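Local coordinates for jacalin-type lectin domain-containing protein (Musa acuminata, PDB 7KMU) that probably binds mannose and mannose-rich glycans as a jacalin-related lectin, with antiviral and mitogenic activity, at residues Asp27-Ala39 against Arg98-Thr110. Residues are numbered along the deposited sequence; the frame is centred on the assembly and turned at random.
With EDO (1,2-ethanediol), chain F.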
loop_
_atom_site.group_PDB
_atom_site.type_symbol
_atom_site.label_atom_id
_atom_site.label_comp_id
_atom_site.label_asym_id
_atom_site.label_seq_id
_atom_site.Cartn_x
_atom_site.Cartn_y
_atom_site.Cartn_z
ATOM N N ASP B 27 -19.800 7.776 4.093
ATOM C CA ASP B 27 -20.700 8.075 5.209
ATOM C C ASP B 27 -20.599 7.080 6.346
ATOM O O ASP B 27 -20.598 7.473 7.520
ATOM C CB ASP B 27 -22.145 8.216 4.704
ATOM C CG ASP B 27 -22.255 9.252 3.598
ATOM O OD1 ASP B 27 -21.898 10.421 3.844
ATOM O OD2 ASP B 27 -22.653 8.881 2.479
ATOM N N SER B 28 -20.529 5.792 6.004
ATOM C CA SER B 28 -20.404 4.750 7.008
ATOM C C SER B 28 -19.865 3.470 6.399
ATOM O O SER B 28 -19.944 3.258 5.183
ATOM C CB SER B 28 -21.745 4.509 7.698
ATOM O OG SER B 28 -22.745 4.139 6.765
ATOM N N VAL B 29 -19.295 2.611 7.255
ATOM C CA VAL B 29 -18.778 1.312 6.848
ATOM C C VAL B 29 -19.260 0.291 7.876
ATOM O O VAL B 29 -19.160 0.543 9.075
ATOM C CB VAL B 29 -17.217 1.287 6.725
ATOM C CG1 VAL B 29 -16.691 -0.138 6.495
ATOM C CG2 VAL B 29 -16.733 2.201 5.600
ATOM N N LYS B 30 -19.714 -0.880 7.404
ATOM C CA LYS B 30 -20.079 -1.988 8.275
ATOM C C LYS B 30 -19.245 -3.184 7.855
ATOM O O LYS B 30 -19.220 -3.534 6.675
ATOM C CB LYS B 30 -21.571 -2.305 8.166
ATOM C CG LYS B 30 -22.025 -3.448 9.090
ATOM C CD LYS B 30 -23.540 -3.722 8.952
ATOM C CE LYS B 30 -23.889 -4.607 7.779
ATOM N NZ LYS B 30 -25.355 -4.837 7.688
ATOM N N ILE B 31 -18.542 -3.807 8.818
ATOM C CA ILE B 31 -17.761 -5.006 8.538
ATOM C C ILE B 31 -18.380 -6.149 9.310
ATOM O O ILE B 31 -18.650 -5.990 10.498
ATOM C CB ILE B 31 -16.254 -4.827 8.919
ATOM C CG1 ILE B 31 -15.562 -3.834 7.949
ATOM C CG2 ILE B 31 -15.496 -6.181 8.985
ATOM C CD1 ILE B 31 -14.111 -3.375 8.362
ATOM N N ASN B 32 -18.616 -7.287 8.648
ATOM C CA ASN B 32 -19.089 -8.509 9.302
ATOM C C ASN B 32 -17.908 -9.443 9.381
ATOM O O ASN B 32 -17.221 -9.681 8.371
ATOM C CB ASN B 32 -20.231 -9.169 8.554
ATOM C CG ASN B 32 -21.555 -8.514 8.828
ATOM O OD1 ASN B 32 -21.807 -7.377 8.421
ATOM N ND2 ASN B 32 -22.434 -9.208 9.546
ATOM N N ALA B 33 -17.653 -9.965 10.586
ATOM C CA ALA B 33 -16.497 -10.832 10.785
ATOM C C ALA B 33 -16.729 -11.830 11.894
ATOM O O ALA B 33 -17.488 -11.553 12.825
ATOM C CB ALA B 33 -15.286 -9.978 11.137
ATOM N N GLY B 34 -16.049 -12.954 11.786
ATOM C CA GLY B 34 -16.017 -14.011 12.796
ATOM C C GLY B 34 -14.583 -14.481 12.846
ATOM O O GLY B 34 -13.688 -13.707 13.215
ATOM N N ASP B 35 -14.327 -15.696 12.359
ATOM C CA ASP B 35 -12.954 -16.182 12.200
ATOM C C ASP B 35 -12.251 -15.282 11.157
ATOM O O ASP B 35 -11.060 -15.014 11.269
ATOM C CB ASP B 35 -12.941 -17.609 11.622
ATOM C CG ASP B 35 -13.347 -18.735 12.554
ATOM O OD1 ASP B 35 -13.306 -18.534 13.783
ATOM O OD2 ASP B 35 -13.687 -19.827 12.045
ATOM N N ILE B 36 -12.992 -14.890 10.097
ATOM C CA ILE B 36 -12.435 -14.133 8.980
ATOM C C ILE B 36 -13.347 -12.953 8.613
ATOM O O ILE B 36 -14.319 -12.694 9.335
ATOM C CB ILE B 36 -12.160 -15.101 7.770
ATOM C CG1 ILE B 36 -13.401 -15.968 7.414
ATOM C CG2 ILE B 36 -10.978 -16.033 8.080
ATOM C CD1 ILE B 36 -14.584 -15.216 6.715
ATOM N N ILE B 37 -13.047 -12.237 7.503
ATOM C CA ILE B 37 -13.879 -11.121 7.058
ATOM C C ILE B 37 -14.949 -11.632 6.091
ATOM O O ILE B 37 -14.644 -11.988 4.951
ATOM C CB ILE B 37 -13.027 -9.981 6.442
ATOM C CG1 ILE B 37 -11.914 -9.515 7.417
ATOM C CG2 ILE B 37 -13.931 -8.820 6.032
ATOM C CD1 ILE B 37 -12.431 -9.045 8.857
ATOM N N ASP B 38 -16.190 -11.700 6.570
ATOM C CA ASP B 38 -17.309 -12.191 5.772
ATOM C C ASP B 38 -17.805 -11.166 4.773
ATOM O O ASP B 38 -18.162 -11.529 3.649
ATOM C CB ASP B 38 -18.475 -12.543 6.698
ATOM C CG ASP B 38 -18.167 -13.729 7.579
ATOM O OD1 ASP B 38 -17.604 -13.520 8.682
ATOM O OD2 ASP B 38 -18.454 -14.865 7.157
ATOM N N ALA B 39 -17.874 -9.898 5.188
ATOM C CA ALA B 39 -18.450 -8.873 4.338
ATOM C C ALA B 39 -18.032 -7.472 4.713
ATOM O O ALA B 39 -17.648 -7.194 5.859
ATOM C CB ALA B 39 -19.979 -8.976 4.396
ATOM N N ARG B 98 -9.290 10.228 13.550
ATOM C CA ARG B 98 -9.789 10.316 14.928
ATOM C C ARG B 98 -9.926 8.994 15.677
ATOM O O ARG B 98 -9.824 8.985 16.914
ATOM C CB ARG B 98 -11.133 11.053 14.954
ATOM C CG ARG B 98 -10.992 12.519 14.573
ATOM C CD ARG B 98 -12.318 13.196 14.392
ATOM N NE ARG B 98 -12.137 14.497 13.750
ATOM C CZ ARG B 98 -13.114 15.196 13.185
ATOM N NH1 ARG B 98 -14.356 14.728 13.180
ATOM N NH2 ARG B 98 -12.856 16.363 12.616
ATOM N N ARG B 99 -10.217 7.893 14.961
ATOM C CA ARG B 99 -10.546 6.629 15.603
ATOM C C ARG B 99 -9.969 5.419 14.883
ATOM O O ARG B 99 -9.665 5.494 13.691
ATOM C CB ARG B 99 -12.086 6.458 15.586
ATOM C CG ARG B 99 -12.866 7.541 16.338
ATOM C CD ARG B 99 -14.346 7.285 16.303
ATOM N NE ARG B 99 -14.984 7.695 15.047
ATOM C CZ ARG B 99 -16.258 7.444 14.766
ATOM N NH1 ARG B 99 -17.003 6.730 15.602
ATOM N NH2 ARG B 99 -16.784 7.853 13.621
ATOM N N THR B 100 -9.905 4.280 15.588
ATOM C CA THR B 100 -9.517 2.997 15.004
ATOM C C THR B 100 -10.760 2.120 14.965
ATOM O O THR B 100 -11.415 1.933 15.991
ATOM C CB THR B 100 -8.388 2.326 15.790
ATOM O OG1 THR B 100 -7.251 3.196 15.770
ATOM C CG2 THR B 100 -8.007 0.963 15.205
ATOM N N PHE B 101 -11.095 1.607 13.782
ATOM C CA PHE B 101 -12.236 0.724 13.545
ATOM C C PHE B 101 -11.677 -0.671 13.326
ATOM O O PHE B 101 -11.118 -0.993 12.269
ATOM C CB PHE B 101 -13.060 1.231 12.338
ATOM C CG PHE B 101 -14.281 0.422 11.965
ATOM C CD1 PHE B 101 -15.276 0.157 12.902
ATOM C CD2 PHE B 101 -14.484 0.008 10.653
ATOM C CE1 PHE B 101 -16.430 -0.550 12.547
ATOM C CE2 PHE B 101 -15.649 -0.682 10.290
ATOM C CZ PHE B 101 -16.605 -0.978 11.246
ATOM N N GLY B 102 -11.766 -1.480 14.363
ATOM C CA GLY B 102 -11.195 -2.809 14.357
ATOM C C GLY B 102 -10.046 -2.935 15.342
ATOM O O GLY B 102 -9.876 -2.079 16.215
ATOM N N PRO B 103 -9.250 -4.006 15.247
ATOM C CA PRO B 103 -9.295 -5.070 14.231
ATOM C C PRO B 103 -10.481 -6.007 14.359
ATOM O O PRO B 103 -10.970 -6.269 15.462
ATOM C CB PRO B 103 -7.975 -5.830 14.459
ATOM C CG PRO B 103 -7.694 -5.622 15.933
ATOM C CD PRO B 103 -8.134 -4.210 16.198
ATOM N N PHE B 104 -10.946 -6.505 13.214
ATOM C CA PHE B 104 -11.999 -7.511 13.138
ATOM C C PHE B 104 -11.421 -8.749 12.490
ATOM O O PHE B 104 -10.508 -8.644 11.662
ATOM C CB PHE B 104 -13.213 -7.005 12.357
ATOM C CG PHE B 104 -13.749 -5.725 12.933
ATOM C CD1 PHE B 104 -14.217 -5.676 14.247
ATOM C CD2 PHE B 104 -13.738 -4.554 12.189
ATOM C CE1 PHE B 104 -14.665 -4.480 14.797
ATOM C CE2 PHE B 104 -14.224 -3.361 12.731
ATOM C CZ PHE B 104 -14.675 -3.332 14.034
ATOM N N GLY B 105 -11.941 -9.912 12.868
ATOM C CA GLY B 105 -11.443 -11.177 12.351
ATOM C C GLY B 105 -10.457 -11.791 13.320
ATOM O O GLY B 105 -9.917 -11.094 14.183
ATOM N N ALA B 106 -10.223 -13.100 13.202
ATOM C CA ALA B 106 -9.344 -13.808 14.136
ATOM C C ALA B 106 -8.121 -14.464 13.500
ATOM O O ALA B 106 -7.137 -14.720 14.200
ATOM C CB ALA B 106 -10.149 -14.849 14.902
ATOM N N TYR B 107 -8.170 -14.757 12.196
ATOM C CA TYR B 107 -7.073 -15.429 11.505
ATOM C C TYR B 107 -5.956 -14.495 11.076
ATOM O O TYR B 107 -6.214 -13.375 10.635
ATOM C CB TYR B 107 -7.603 -16.169 10.263
ATOM C CG TYR B 107 -8.083 -17.585 10.504
ATOM C CD1 TYR B 107 -9.074 -17.858 11.444
ATOM C CD2 TYR B 107 -7.632 -18.635 9.711
ATOM C CE1 TYR B 107 -9.560 -19.151 11.632
ATOM C CE2 TYR B 107 -8.103 -19.934 9.894
ATOM C CZ TYR B 107 -9.066 -20.187 10.856
ATOM O OH TYR B 107 -9.534 -21.465 11.041
ATOM N N GLU B 108 -4.705 -14.982 11.161
ATOM C CA GLU B 108 -3.542 -14.237 10.696
ATOM C C GLU B 108 -2.813 -15.034 9.606
ATOM O O GLU B 108 -3.070 -16.235 9.418
ATOM C CB GLU B 108 -2.607 -13.835 11.855
ATOM C CG GLU B 108 -3.223 -12.769 12.751
ATOM C CD GLU B 108 -2.312 -12.060 13.738
ATOM O OE1 GLU B 108 -1.108 -12.396 13.803
ATOM O OE2 GLU B 108 -2.806 -11.149 14.440
ATOM N N GLY B 109 -1.961 -14.353 8.862
ATOM C CA GLY B 109 -1.213 -14.963 7.771
ATOM C C GLY B 109 -0.160 -14.013 7.264
ATOM O O GLY B 109 0.843 -13.781 7.953
ATOM N N THR B 110 -0.398 -13.421 6.081
ATOM C CA THR B 110 0.538 -12.468 5.498
ATOM C C THR B 110 -0.020 -11.064 5.722
ATOM O O THR B 110 -1.069 -10.746 5.168
ATOM C CB THR B 110 0.783 -12.753 4.007
ATOM O OG1 THR B 110 1.214 -14.111 3.868
ATOM C CG2 THR B 110 1.845 -11.841 3.407
HETATM C C1 EDO F . -22.619 0.964 5.946
HETATM O O1 EDO F . -23.693 0.720 5.084
HETATM C C2 EDO F . -23.139 0.877 7.392
HETATM O O2 EDO F . -24.029 1.952 7.677
HETATM O O HOH W 1 -11.811 -21.755 12.486
#
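CD1 of I31 reaches two phenylalanine rings of the facing strand, lying closest to CE2 of F101 (3.7 Å) as the side chains pass in opposite directions; CG2, anti to the backbone N, also touches CD2 of F104 (4.0 Å). The rings form an edge-to-face pair: CE2 of F104 stands 3.5 Å above the F101 ring centre. CG1 of V29 comes obliquely to CE2 of F101, and CB of A33 rests on CB of F104.

Strands 27-33 and 100-104 run nearly parallel, their axes 8.7 Å apart, and belong to two different four-stranded sheets of the jacalin-type beta-prism; V29, I31 and F101 are buried between them, while A33 and F104 lie toward the margin. I65 also packs on V29 and F101.

Beyond the strands backbone hydrogen bonds join the apolar contacts. The carbonyl O of D35 takes two donors: N of Y107 at 3.0 Å, nearly in line with the C=O bond, and N of A106 at 2.8 Å, from above the carbonyl plane. CG2 of I36 packs on CB of Y107. The D35 side chain runs alongside the Y107 ring, carboxylate and ring planes 41° apart, and a water bridges OD2 of D35 to OH of Y107.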